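Local coordinates for protein transcriptional regulator, TetR family (Cytophaga hutchinsonii, PDB 3EUP) that probably binds operator DNA as a homodimer and regulates transcription, with a helical C-terminal domain that in relatives senses small-molecule ligands, at residues A[58-63]-A[125-130]; A[87-92]-A[194-199]; A[94-99]-A[184-189]; A[133-138]-A[167-172]; A[141-146]-A[160-165]. One frame throughout, in Å; residues are numbered along the deposited sequence.

Contact 1: A[58-63]-A[125-130]; sequences VAIAAF and RKKAGE
Lys127 lies across Phe63 and Ile60, and its course from root to tip shows how a charged side chain can do apolar work before its amine meets Asp64, just beyond segment 58-63. At the root, CB rests against the Phe63 ring, 3.9 Å from Phe63 CE2 and 4.0 Å from Phe63 CD2. The ring reaches it because Phe63 CG is anti to its backbone N (chi1 174°), which swings the phenyl group across to helix 122-148, and the two side chains run past each other in opposing senses. The ring's far end comes to 4.3 Å, Phe63 CZ to Ala128 CA. The segments run almost parallel, their axes 11.1 Å apart and inclined by 11°, a gap that side chains must span. Helix 55-78 is the element that, in the TetR family, runs from the helix-turn-helix DNA-binding domain into the C-terminal domain; in well-studied relatives its movements commonly carry the effect of ligand binding to the DNA-binding end. Lys127 CG and CD only bridge the two touches, CD staying 4.5 Å from Ile60 CG2. Bends at chi2 and chi3 lay the outer chain across Ile60 at about a right angle. Lys127 CE lies 3.6 Å from Ile60 CG2, and the terminal NZ, 3.7 Å from the same methyl, ends in a salt bridge with Asp64. Thr113 and Ala131 also touch the Phe63 side chain.

Contact 2: A[87-92]-A[194-199]; sequences MLLVYS and DLIAGI
Ile196 gives up more surface to this contact than either Leu88 or Leu89, the pair it meets, and the three show how a branched side chain can join two non-adjacent helices of an all-helical domain. The setting is the C-terminal domain of a TetR-family regulator: helix 182-197 is close to its end here, and it packs on the chain where helix 84-88 gives way to the turn before helix 91-96. Leu88 and Ile196 come closest along the backbone, with Leu88 CA 7.7 Å from Ile196 CA. The longer branch of Ile196 does most of the touching. A chi1 of -65° turns CG1 from the carbonyl carbon, and the chain is extended at chi2, which carries CD1 forward between the segments. As modelled, CD1 is 3.5 Å from Leu88 CB and 3.8 Å from Leu89 CG; its approach to Leu89 CD2 is too short for two carbons, and its position is doubtful in detail. Leu89 and Ile196 pass in opposite senses, whereas Leu88 meets the isoleucine at a slant. Around them Leu88 is further enclosed by Ile142, Ile143, Phe152 and Met165, so the patch continues into the domain core. Two residues earlier, Asp194 forms a salt bridge with Lys160 of the second subunit. The shorter branch of the isoleucine adds a second touch, with Ile196 CG2 4.0 Å from Leu88 CD1.

Contact 3: A[94-99]-A[184-189]; sequences MYNDAD and YSDYVF
Asp186 and Phe189 of helix 182-197 are the residues that meet Tyr95 and Asn96 near the end of helix 91-96, and the two helices belong to the helical C-terminal domain of the TetR family. The backbones are well separated, Asn96 CA lying 9.1 Å from Asp186 CA, and side chains bridge the gap. Along the second helix, Tyr184 turns to the other subunit, where its ring stacks on Phe163 of that chain. Ser185 points to the first segment without making close contact. Asp186 contributes at the margin, where the end of its side chain comes near that of Asn96. Tyr187 and Val188 pack on Thr159 and Ala167 of the second subunit, so this helix serves both the subunit interface and the intrachain core. Phe189 then reaches back between the helices, its CG anti to the carbonyl carbon (chi1 -75°). The Asn96 side chain meets its ring from the opposing direction, with amide and ring planes 84° apart. Tyr95, whose own ring packs edge-to-face with Phe103, offers the base of its side chain: Tyr95 CB lies 4.4 Å from Phe189 CZ.

Contact 4: A[133-138]-A[167-172]; sequences LSWKKN and ALVEGA
Trp135 spans the gap to Val169 and Glu170 between two segments that are helical throughout, with Trp135 CA 11.8 Å from Val169 CA. Such a spacing is too wide for small side chains, and the indole fills it end-on. A chi1 of -178° points the ring system straight away from the backbone N, and the six-membered ring reaches forward and leads with its rim. Trp135 CH2 is the foremost atom: it lies 4.1 Å from Val169 CG1 and 3.5 Å from Glu170 OE2, both near the indole plane. The carboxylate is turned almost perpendicular to the ring, at 88°, with Glu170 CD in the ring plane 4.0 Å from Trp135 CZ3. A bend at chi2 of Glu170 brings the group round to this edge, where ring hydrogens carry partial positive charge and would suit an oxygen better than the electron-rich face. Because Glu170 is buried, its pKa may be raised. At the polar corner of the indole, Trp135 NE1 is hydrogen-bonded to Tyr91 OH, which helps to fix the ring's rotation. The junction of helices 122-148 and 158-179 is hemmed in by helix 109-117, whose Leu110 touches both Trp135 and Glu170, and by helix 182-197, whose Leu192 packs on Val169.

Contact 5: A[141-146]-A[160-165]; sequences TIIKKG and KIAFSM
Ile143 fits against Ile161 and Ala162 at the buried side of this pair, while the outer side of segment 141-146 carries exposed Thr141, Lys144 and Lys145. The contrast is the familiar one of an amphipathic helix lying on a core. Ile143 and Ala162 are the closest residues along the backbone, with Ile143 CA 8.2 Å from Ala162 CA. The CD1 methyl of Ile143 makes the close touches, 4.0 Å from Ile161 CG2 and 4.2 Å from Ala162 CB, and the two isoleucines meet at a slant. A chi1 of -62° sets Ile143 CG1 beside the backbone N and sends this branch across to helix 158-179; the packing is apolar throughout. On the side turned from Ile143, Lys160 and Ser164 supply polar groups. Ser164 OG donates to Lys160 O at 2.7 Å, tilted 32° from the carbonyl plane, while Ser164 N approaches the same oxygen from the opposite face. That oxygen is therefore gripped twice. Lys160 NZ forms salt bridges with Asp194 and Glu190 of the second subunit, and Ser164 OG is hydrogen-bonded to Ser191 OG of that chain. One helix thus has an intrachain and an intersubunit face, as in the four-helix dimer interfaces typical of the TetR family.

Overall arrangement
Four of the five contacts form a continuous packed region. Contacts 2 and 5 have centres 9 Å apart and share a hydrophobic patch in which Leu88 meets Ile142 and Ile199 meets Ile161; the centre of contact 4 lies 10 Å from that of contact 5 and 12 Å from that of contact 2, whose Tyr91 packs on Val169. Contact 3 joins contact 4 where Val188 and Phe189 pack on Ala172. Contact 1 is set apart; its nearest neighbour by centre is contact 4, 16 Å away. It uses helix 122-148, as do contacts 4 and 5, so this long helix links the packing against helix 55-78 to the core of the C-terminal domain. Contacts 1, 3, 4 and 5 approach the second subunit through several residues, contact 2 through one.

Contact 1: A[58-63]-A[125-130]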
# COMPACT_ATOMS: atom_id res chain seq x y z
N VAL A 58 -17.79 13.69 4.80
CA VAL A 58 -17.95 13.16 3.44
C VAL A 58 -16.88 12.09 3.13
O VAL A 58 -17.20 11.06 2.58
CB VAL A 58 -17.90 14.26 2.34
CG1 VAL A 58 -18.25 13.65 0.99
CG2 VAL A 58 -18.80 15.47 2.72
N ALA A 59 -15.64 12.34 3.53
CA ALA A 59 -14.51 11.39 3.32
C ALA A 59 -14.74 10.06 4.02
O ALA A 59 -14.50 9.01 3.45
CB ALA A 59 -13.21 11.98 3.77
N ILE A 60 -15.28 10.13 5.24
CA ILE A 60 -15.59 8.93 6.02
C ILE A 60 -16.69 8.09 5.36
O ILE A 60 -16.53 6.88 5.23
CB ILE A 60 -15.92 9.27 7.46
CG1 ILE A 60 -14.65 9.82 8.19
CG2 ILE A 60 -16.58 8.02 8.18
CD1 ILE A 60 -14.99 10.43 9.54
N ALA A 61 -17.78 8.74 4.95
CA ALA A 61 -18.85 8.07 4.22
C ALA A 61 -18.32 7.50 2.89
O ALA A 61 -18.70 6.37 2.51
CB ALA A 61 -20.04 9.07 3.96
N ALA A 62 -17.49 8.26 2.19
CA ALA A 62 -16.84 7.75 0.95
C ALA A 62 -16.07 6.48 1.20
O ALA A 62 -16.17 5.54 0.42
CB ALA A 62 -15.91 8.79 0.30
N PHE A 63 -15.28 6.44 2.28
CA PHE A 63 -14.54 5.24 2.60
C PHE A 63 -15.49 4.08 2.85
O PHE A 63 -15.32 2.99 2.28
CB PHE A 63 -13.62 5.42 3.82
CG PHE A 63 -12.97 4.14 4.23
CD1 PHE A 63 -11.84 3.70 3.57
CD2 PHE A 63 -13.55 3.32 5.19
CE1 PHE A 63 -11.25 2.47 3.88
CE2 PHE A 63 -12.97 2.08 5.51
CZ PHE A 63 -11.82 1.66 4.87
N ARG A 125 -7.81 6.25 10.11
CA ARG A 125 -6.89 5.15 10.35
C ARG A 125 -7.65 4.04 11.06
O ARG A 125 -7.53 2.87 10.72
CB ARG A 125 -5.71 5.61 11.20
CG ARG A 125 -4.48 4.72 11.12
CD ARG A 125 -4.57 3.47 11.91
NE ARG A 125 -4.81 3.74 13.33
CZ ARG A 125 -5.26 2.84 14.20
NH1 ARG A 125 -5.54 1.59 13.84
NH2 ARG A 125 -5.42 3.20 15.47
N LYS A 126 -8.44 4.42 12.07
CA LYS A 126 -9.20 3.42 12.80
C LYS A 126 -10.17 2.66 11.88
O LYS A 126 -10.34 1.48 12.04
CB LYS A 126 -9.89 4.04 14.04
CG LYS A 126 -8.86 4.30 15.14
CD LYS A 126 -9.38 5.24 16.31
CE LYS A 126 -8.31 5.41 17.43
NZ LYS A 126 -8.77 6.40 18.48
N LYS A 127 -10.81 3.35 10.95
CA LYS A 127 -11.69 2.69 10.00
C LYS A 127 -10.91 1.70 9.18
O LYS A 127 -11.39 0.60 8.94
CB LYS A 127 -12.36 3.66 9.03
CG LYS A 127 -13.18 4.76 9.67
CD LYS A 127 -14.56 4.38 9.95
CE LYS A 127 -15.44 4.60 8.75
NZ LYS A 127 -16.89 4.43 9.16
N ALA A 128 -9.71 2.07 8.76
CA ALA A 128 -8.90 1.15 7.93
C ALA A 128 -8.50 -0.08 8.72
O ALA A 128 -8.54 -1.20 8.22
CB ALA A 128 -7.67 1.87 7.34
N GLY A 129 -8.12 0.13 9.99
CA GLY A 129 -7.79 -0.98 10.87
C GLY A 129 -8.93 -1.94 11.11
O GLY A 129 -8.77 -3.16 11.01
N GLU A 130 -10.10 -1.38 11.40
CA GLU A 130 -11.31 -2.21 11.54
C GLU A 130 -11.55 -2.99 10.23
O GLU A 130 -11.89 -4.18 10.25
CB GLU A 130 -12.54 -1.37 11.87
CG GLU A 130 -12.51 -0.63 13.20
CD GLU A 130 -13.83 0.18 13.46
OE1 GLU A 130 -14.23 1.05 12.60
OE2 GLU A 130 -14.49 -0.10 14.50

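Contact 2: A[87-92]-A[194-199]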
# COMPACT_ATOMS: atom_id res chain seq x y z
N MET A 87 -12.97 -19.84 -2.67
CA MET A 87 -13.37 -18.64 -1.97
C MET A 87 -12.16 -17.82 -1.53
O MET A 87 -12.25 -16.60 -1.53
CB MET A 87 -14.24 -18.95 -0.74
CG MET A 87 -15.52 -19.75 -1.01
SD MET A 87 -16.43 -20.14 0.51
CE MET A 87 -15.13 -20.49 1.63
N LEU A 88 -11.05 -18.47 -1.18
CA LEU A 88 -9.81 -17.80 -0.80
C LEU A 88 -9.02 -17.20 -2.00
O LEU A 88 -8.12 -16.36 -1.81
CB LEU A 88 -8.92 -18.76 0.03
CG LEU A 88 -9.48 -19.27 1.37
CD1 LEU A 88 -8.52 -20.29 1.98
CD2 LEU A 88 -9.74 -18.11 2.36
N LEU A 89 -9.38 -17.61 -3.22
CA LEU A 89 -8.67 -17.20 -4.41
C LEU A 89 -9.49 -16.38 -5.40
O LEU A 89 -9.11 -16.26 -6.53
CB LEU A 89 -8.06 -18.41 -5.10
CG LEU A 89 -7.13 -19.20 -4.19
CD1 LEU A 89 -6.65 -20.50 -4.86
CD2 LEU A 89 -5.99 -18.29 -3.78
N VAL A 90 -10.56 -15.73 -4.95
CA VAL A 90 -11.33 -14.85 -5.84
C VAL A 90 -10.64 -13.47 -6.11
O VAL A 90 -11.12 -12.69 -6.93
CB VAL A 90 -12.71 -14.59 -5.23
CG1 VAL A 90 -13.52 -15.91 -5.08
CG2 VAL A 90 -12.54 -13.88 -3.87
N TYR A 91 -9.52 -13.18 -5.43
CA TYR A 91 -8.90 -11.84 -5.45
C TYR A 91 -8.39 -11.43 -6.83
O TYR A 91 -8.69 -10.35 -7.31
CB TYR A 91 -7.83 -11.74 -4.33
CG TYR A 91 -8.50 -11.93 -2.98
CD1 TYR A 91 -9.22 -10.91 -2.40
CD2 TYR A 91 -8.52 -13.19 -2.36
CE1 TYR A 91 -9.89 -11.10 -1.22
CE2 TYR A 91 -9.20 -13.39 -1.19
CZ TYR A 91 -9.88 -12.35 -0.62
OH TYR A 91 -10.57 -12.54 0.54
N SER A 92 -7.67 -12.30 -7.49
CA SER A 92 -7.19 -11.97 -8.82
C SER A 92 -8.31 -11.59 -9.80
O SER A 92 -8.18 -10.63 -10.58
CB SER A 92 -6.41 -13.12 -9.43
OG SER A 92 -5.96 -12.67 -10.68
N ASP A 194 -0.18 -20.50 -4.37
CA ASP A 194 0.79 -21.39 -3.71
C ASP A 194 0.58 -21.43 -2.17
O ASP A 194 0.68 -22.49 -1.55
CB ASP A 194 2.23 -20.97 -4.02
CG ASP A 194 2.53 -20.98 -5.52
OD1 ASP A 194 1.87 -21.74 -6.26
OD2 ASP A 194 3.44 -20.24 -5.98
N LEU A 195 0.30 -20.30 -1.54
CA LEU A 195 0.09 -20.28 -0.10
C LEU A 195 -1.05 -21.22 0.28
O LEU A 195 -0.93 -22.03 1.19
CB LEU A 195 -0.20 -18.85 0.40
CG LEU A 195 -0.37 -18.56 1.88
CD1 LEU A 195 0.96 -18.80 2.64
CD2 LEU A 195 -0.85 -17.14 2.09
N ILE A 196 -2.16 -21.11 -0.43
CA ILE A 196 -3.35 -21.90 -0.08
C ILE A 196 -3.19 -23.39 -0.44
O ILE A 196 -3.55 -24.29 0.38
CB ILE A 196 -4.61 -21.24 -0.65
CG1 ILE A 196 -4.78 -19.89 0.04
CG2 ILE A 196 -5.84 -22.15 -0.39
CD1 ILE A 196 -5.54 -18.94 -0.74
N ALA A 197 -2.55 -23.66 -1.59
CA ALA A 197 -2.17 -25.04 -1.96
C ALA A 197 -1.36 -25.67 -0.84
O ALA A 197 -1.52 -26.85 -0.55
CB ALA A 197 -1.39 -25.08 -3.27
N GLY A 198 -0.51 -24.88 -0.20
CA GLY A 198 0.34 -25.37 0.85
C GLY A 198 -0.38 -25.70 2.15
O GLY A 198 0.22 -26.29 3.02
N ILE A 199 -1.64 -25.31 2.30
CA ILE A 199 -2.37 -25.68 3.50
C ILE A 199 -3.35 -26.87 3.24
O ILE A 199 -3.95 -27.39 4.16
CB ILE A 199 -3.11 -24.49 4.18
CG1 ILE A 199 -4.22 -23.94 3.30
CG2 ILE A 199 -2.10 -23.39 4.56
CD1 ILE A 199 -5.26 -23.09 4.05

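Contact 3: A[94-99]-A[184-189]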
# COMPACT_ATOMS: atom_id res chain seq x y z
N MET A 94 -11.28 -10.48 -8.98
CA MET A 94 -11.89 -9.25 -8.51
C MET A 94 -11.09 -8.01 -8.93
O MET A 94 -11.68 -7.01 -9.37
CB MET A 94 -12.09 -9.30 -7.00
CG MET A 94 -12.82 -8.11 -6.43
SD MET A 94 -13.01 -8.24 -4.60
CE MET A 94 -12.75 -10.05 -4.29
N TYR A 95 -9.75 -8.08 -8.85
CA TYR A 95 -8.93 -6.90 -9.13
C TYR A 95 -8.58 -6.75 -10.61
O TYR A 95 -8.48 -5.64 -11.09
CB TYR A 95 -7.62 -6.90 -8.31
CG TYR A 95 -6.75 -5.65 -8.54
CD1 TYR A 95 -7.12 -4.43 -8.00
CD2 TYR A 95 -5.61 -5.71 -9.33
CE1 TYR A 95 -6.34 -3.29 -8.20
CE2 TYR A 95 -4.84 -4.58 -9.57
CZ TYR A 95 -5.20 -3.39 -8.99
OH TYR A 95 -4.46 -2.26 -9.19
N ASN A 96 -8.37 -7.86 -11.32
CA ASN A 96 -7.94 -7.78 -12.72
C ASN A 96 -9.05 -7.84 -13.79
O ASN A 96 -8.80 -7.43 -14.92
CB ASN A 96 -6.94 -8.91 -13.05
CG ASN A 96 -5.68 -8.87 -12.15
OD1 ASN A 96 -5.43 -9.77 -11.30
ND2 ASN A 96 -4.88 -7.84 -12.36
N ASP A 97 -10.23 -8.39 -13.48
CA ASP A 97 -11.25 -8.60 -14.55
C ASP A 97 -11.78 -7.29 -15.07
O ASP A 97 -11.83 -6.31 -14.33
CB ASP A 97 -12.42 -9.47 -14.08
CG ASP A 97 -12.08 -10.98 -14.00
OD1 ASP A 97 -10.98 -11.40 -14.42
OD2 ASP A 97 -12.92 -11.74 -13.51
N ALA A 98 -12.21 -7.26 -16.34
CA ALA A 98 -12.80 -6.06 -16.94
C ALA A 98 -11.91 -4.84 -16.66
O ALA A 98 -12.39 -3.73 -16.35
CB ALA A 98 -14.23 -5.85 -16.43
N ASP A 99 -10.61 -5.10 -16.71
CA ASP A 99 -9.58 -4.10 -16.46
C ASP A 99 -9.75 -3.31 -15.16
O ASP A 99 -9.58 -2.12 -15.14
CB ASP A 99 -9.52 -3.16 -17.65
CG ASP A 99 -8.25 -2.37 -17.71
OD1 ASP A 99 -7.24 -2.71 -17.02
OD2 ASP A 99 -8.27 -1.37 -18.45
N TYR A 184 3.33 -8.20 -13.65
CA TYR A 184 4.15 -8.24 -12.45
C TYR A 184 3.29 -8.62 -11.26
O TYR A 184 3.71 -9.41 -10.44
CB TYR A 184 4.86 -6.91 -12.22
CG TYR A 184 5.78 -6.48 -13.32
CD1 TYR A 184 6.52 -7.40 -14.07
CD2 TYR A 184 5.94 -5.15 -13.60
CE1 TYR A 184 7.37 -6.96 -15.09
CE2 TYR A 184 6.78 -4.72 -14.61
CZ TYR A 184 7.49 -5.61 -15.33
OH TYR A 184 8.32 -5.09 -16.29
N SER A 185 2.11 -8.02 -11.13
CA SER A 185 1.23 -8.37 -10.03
C SER A 185 0.72 -9.81 -10.19
O SER A 185 0.46 -10.49 -9.20
CB SER A 185 0.09 -7.35 -9.88
OG SER A 185 -0.49 -7.02 -11.16
N ASP A 186 0.58 -10.31 -11.44
CA ASP A 186 0.17 -11.73 -11.64
C ASP A 186 1.11 -12.71 -10.93
O ASP A 186 0.67 -13.75 -10.47
CB ASP A 186 0.06 -12.10 -13.15
CG ASP A 186 -1.16 -11.52 -13.80
OD1 ASP A 186 -2.08 -11.07 -13.06
OD2 ASP A 186 -1.17 -11.43 -15.05
N TYR A 187 2.40 -12.39 -10.82
CA TYR A 187 3.31 -13.26 -10.05
C TYR A 187 2.92 -13.35 -8.56
O TYR A 187 3.00 -14.42 -7.96
CB TYR A 187 4.77 -12.81 -10.13
CG TYR A 187 5.40 -12.98 -11.48
CD1 TYR A 187 5.67 -14.25 -12.01
CD2 TYR A 187 5.75 -11.87 -12.23
CE1 TYR A 187 6.27 -14.39 -13.25
CE2 TYR A 187 6.35 -12.00 -13.46
CZ TYR A 187 6.59 -13.27 -13.97
OH TYR A 187 7.18 -13.38 -15.20
N VAL A 188 2.40 -12.27 -8.01
CA VAL A 188 2.00 -12.28 -6.59
C VAL A 188 0.71 -13.08 -6.37
O VAL A 188 0.54 -13.83 -5.37
CB VAL A 188 1.89 -10.84 -6.07
CG1 VAL A 188 1.56 -10.81 -4.53
CG2 VAL A 188 3.19 -10.08 -6.41
N PHE A 189 -0.23 -12.93 -7.29
CA PHE A 189 -1.46 -13.72 -7.22
C PHE A 189 -1.14 -15.20 -7.36
O PHE A 189 -1.82 -16.05 -6.76
CB PHE A 189 -2.46 -13.23 -8.29
CG PHE A 189 -3.12 -11.94 -7.92
CD1 PHE A 189 -3.94 -11.88 -6.81
CD2 PHE A 189 -2.91 -10.78 -8.64
CE1 PHE A 189 -4.53 -10.69 -6.41
CE2 PHE A 189 -3.52 -9.61 -8.26
CZ PHE A 189 -4.35 -9.57 -7.12

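Contact 4: A[133-138]-A[167-172]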
# COMPACT_ATOMS: atom_id res chain seq x y z
N LEU A 133 -9.10 -5.88 9.94
CA LEU A 133 -9.37 -6.92 10.91
C LEU A 133 -10.67 -7.69 10.60
O LEU A 133 -10.72 -8.91 10.80
CB LEU A 133 -9.35 -6.38 12.35
CG LEU A 133 -7.92 -5.93 12.74
CD1 LEU A 133 -7.86 -5.19 14.13
CD2 LEU A 133 -6.95 -7.13 12.65
N SER A 134 -11.71 -7.02 10.11
CA SER A 134 -12.92 -7.72 9.66
C SER A 134 -12.69 -8.65 8.47
O SER A 134 -13.31 -9.71 8.38
CB SER A 134 -14.02 -6.73 9.29
OG SER A 134 -14.45 -6.08 10.47
N TRP A 135 -11.85 -8.19 7.54
CA TRP A 135 -11.46 -8.98 6.39
C TRP A 135 -10.72 -10.20 6.91
O TRP A 135 -11.09 -11.32 6.56
CB TRP A 135 -10.61 -8.16 5.43
CG TRP A 135 -10.18 -8.84 4.19
CD1 TRP A 135 -10.59 -10.04 3.70
CD2 TRP A 135 -9.22 -8.33 3.26
NE1 TRP A 135 -9.93 -10.31 2.52
CE2 TRP A 135 -9.09 -9.26 2.23
CE3 TRP A 135 -8.45 -7.16 3.20
CZ2 TRP A 135 -8.22 -9.07 1.13
CZ3 TRP A 135 -7.61 -6.95 2.08
CH2 TRP A 135 -7.49 -7.91 1.10
N LYS A 136 -9.72 -9.99 7.79
CA LYS A 136 -8.99 -11.10 8.43
C LYS A 136 -9.96 -12.12 9.10
O LYS A 136 -9.78 -13.34 8.94
CB LYS A 136 -7.92 -10.58 9.42
CG LYS A 136 -7.22 -11.65 10.28
CD LYS A 136 -8.13 -12.15 11.44
CE LYS A 136 -7.41 -12.96 12.55
NZ LYS A 136 -6.17 -13.55 12.01
N LYS A 137 -10.96 -11.63 9.81
CA LYS A 137 -11.89 -12.51 10.53
C LYS A 137 -12.71 -13.36 9.58
O LYS A 137 -12.96 -14.54 9.82
CB LYS A 137 -12.79 -11.72 11.49
CG LYS A 137 -12.37 -11.82 12.97
CD LYS A 137 -12.80 -10.59 13.87
CE LYS A 137 -12.24 -9.25 13.34
NZ LYS A 137 -12.53 -8.06 14.21
N ASN A 138 -13.14 -12.76 8.48
CA ASN A 138 -13.81 -13.50 7.43
C ASN A 138 -12.94 -14.58 6.85
O ASN A 138 -13.41 -15.68 6.62
CB ASN A 138 -14.28 -12.58 6.33
CG ASN A 138 -15.45 -11.72 6.75
OD1 ASN A 138 -15.52 -10.54 6.44
ND2 ASN A 138 -16.40 -12.32 7.44
N ALA A 167 -1.70 -9.43 2.95
CA ALA A 167 -0.47 -8.83 2.51
C ALA A 167 -0.24 -9.07 1.05
O ALA A 167 0.18 -8.16 0.32
CB ALA A 167 0.73 -9.34 3.35
N LEU A 168 -0.44 -10.30 0.62
CA LEU A 168 -0.20 -10.63 -0.76
C LEU A 168 -1.13 -9.91 -1.73
O LEU A 168 -0.69 -9.49 -2.80
CB LEU A 168 -0.26 -12.13 -0.97
CG LEU A 168 0.94 -12.95 -0.51
CD1 LEU A 168 0.58 -14.47 -0.61
CD2 LEU A 168 2.17 -12.58 -1.33
N VAL A 169 -2.41 -9.77 -1.37
CA VAL A 169 -3.36 -9.11 -2.22
C VAL A 169 -3.04 -7.60 -2.31
O VAL A 169 -2.91 -7.05 -3.40
CB VAL A 169 -4.80 -9.35 -1.77
CG1 VAL A 169 -5.79 -8.46 -2.54
CG2 VAL A 169 -5.16 -10.85 -1.96
N GLU A 170 -2.84 -6.96 -1.16
CA GLU A 170 -2.56 -5.55 -1.13
C GLU A 170 -1.21 -5.22 -1.76
O GLU A 170 -1.09 -4.21 -2.42
CB GLU A 170 -2.68 -5.03 0.30
CG GLU A 170 -4.07 -5.24 0.89
CD GLU A 170 -5.17 -4.59 0.05
OE1 GLU A 170 -5.35 -3.34 0.16
OE2 GLU A 170 -5.87 -5.33 -0.67
N GLY A 171 -0.22 -6.09 -1.57
CA GLY A 171 1.09 -5.97 -2.19
C GLY A 171 1.05 -6.14 -3.69
O GLY A 171 1.75 -5.42 -4.41
N ALA A 172 0.19 -7.05 -4.18
CA ALA A 172 -0.03 -7.24 -5.61
C ALA A 172 -0.58 -5.96 -6.20
O ALA A 172 -0.08 -5.50 -7.20
CB ALA A 172 -0.97 -8.49 -5.90

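Contact 5: A[141-146]-A[160-165]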
# COMPACT_ATOMS: atom_id res chain seq x y z
N THR A 141 -12.71 -17.48 9.20
CA THR A 141 -13.97 -18.26 9.15
C THR A 141 -13.99 -19.22 7.96
O THR A 141 -14.37 -20.39 8.12
CB THR A 141 -15.16 -17.34 9.06
OG1 THR A 141 -15.15 -16.52 10.23
CG2 THR A 141 -16.49 -18.12 9.00
N ILE A 142 -13.57 -18.74 6.79
CA ILE A 142 -13.47 -19.59 5.60
C ILE A 142 -12.45 -20.72 5.78
O ILE A 142 -12.74 -21.90 5.50
CB ILE A 142 -13.16 -18.78 4.34
CG1 ILE A 142 -14.38 -17.94 3.95
CG2 ILE A 142 -12.75 -19.71 3.20
CD1 ILE A 142 -14.09 -16.83 2.88
N ILE A 143 -11.26 -20.38 6.28
CA ILE A 143 -10.23 -21.39 6.48
C ILE A 143 -10.71 -22.49 7.48
O ILE A 143 -10.63 -23.68 7.19
CB ILE A 143 -8.88 -20.76 6.93
CG1 ILE A 143 -8.32 -19.80 5.84
CG2 ILE A 143 -7.86 -21.84 7.21
CD1 ILE A 143 -7.52 -18.59 6.44
N LYS A 144 -11.24 -22.08 8.62
CA LYS A 144 -11.73 -23.03 9.61
C LYS A 144 -12.80 -23.99 9.04
O LYS A 144 -12.81 -25.17 9.38
CB LYS A 144 -12.30 -22.31 10.83
CG LYS A 144 -11.26 -21.59 11.69
CD LYS A 144 -11.86 -21.35 13.08
CE LYS A 144 -11.18 -20.23 13.82
NZ LYS A 144 -9.79 -20.60 14.23
N LYS A 145 -13.69 -23.47 8.20
CA LYS A 145 -14.65 -24.32 7.49
C LYS A 145 -13.95 -25.30 6.56
O LYS A 145 -14.33 -26.46 6.47
CB LYS A 145 -15.62 -23.47 6.67
CG LYS A 145 -16.61 -22.75 7.54
CD LYS A 145 -17.57 -21.99 6.69
CE LYS A 145 -18.38 -21.04 7.50
NZ LYS A 145 -19.27 -20.31 6.57
N GLY A 146 -12.92 -24.82 5.86
CA GLY A 146 -12.12 -25.67 5.01
C GLY A 146 -11.42 -26.78 5.77
O GLY A 146 -11.31 -27.92 5.28
N LYS A 160 -1.98 -16.64 10.84
CA LYS A 160 -0.84 -16.39 9.95
C LYS A 160 -1.20 -16.40 8.44
O LYS A 160 -0.78 -15.50 7.68
CB LYS A 160 0.31 -17.38 10.18
CG LYS A 160 1.44 -17.21 9.17
CD LYS A 160 2.73 -17.91 9.55
CE LYS A 160 2.82 -19.32 9.03
NZ LYS A 160 4.17 -19.86 9.29
N ILE A 161 -1.96 -17.39 8.01
CA ILE A 161 -2.39 -17.49 6.62
C ILE A 161 -3.31 -16.32 6.22
O ILE A 161 -3.14 -15.71 5.15
CB ILE A 161 -3.09 -18.85 6.30
CG1 ILE A 161 -2.05 -19.97 6.25
CG2 ILE A 161 -3.79 -18.78 4.92
CD1 ILE A 161 -1.70 -20.47 7.61
N ALA A 162 -4.22 -15.98 7.10
CA ALA A 162 -5.19 -14.92 6.84
C ALA A 162 -4.47 -13.56 6.66
O ALA A 162 -4.76 -12.84 5.71
CB ALA A 162 -6.26 -14.88 7.99
N PHE A 163 -3.52 -13.23 7.53
CA PHE A 163 -2.77 -11.97 7.39
C PHE A 163 -1.86 -12.00 6.18
O PHE A 163 -1.74 -11.01 5.51
CB PHE A 163 -1.98 -11.57 8.64
CG PHE A 163 -2.81 -10.92 9.71
CD1 PHE A 163 -3.47 -9.72 9.47
CD2 PHE A 163 -2.92 -11.49 10.96
CE1 PHE A 163 -4.24 -9.14 10.44
CE2 PHE A 163 -3.70 -10.91 11.97
CZ PHE A 163 -4.35 -9.72 11.71
N SER A 164 -1.27 -13.14 5.86
CA SER A 164 -0.39 -13.24 4.70
C SER A 164 -1.11 -13.07 3.38
O SER A 164 -0.54 -12.49 2.45
CB SER A 164 0.35 -14.57 4.69
OG SER A 164 1.07 -14.69 5.91
N MET A 165 -2.34 -13.56 3.30
CA MET A 165 -3.21 -13.42 2.13
C MET A 165 -3.45 -11.95 1.88
O MET A 165 -3.31 -11.47 0.75
CB MET A 165 -4.59 -14.12 2.34
CG MET A 165 -4.61 -15.68 2.33
SD MET A 165 -6.27 -16.41 2.69
CE MET A 165 -7.15 -15.68 1.29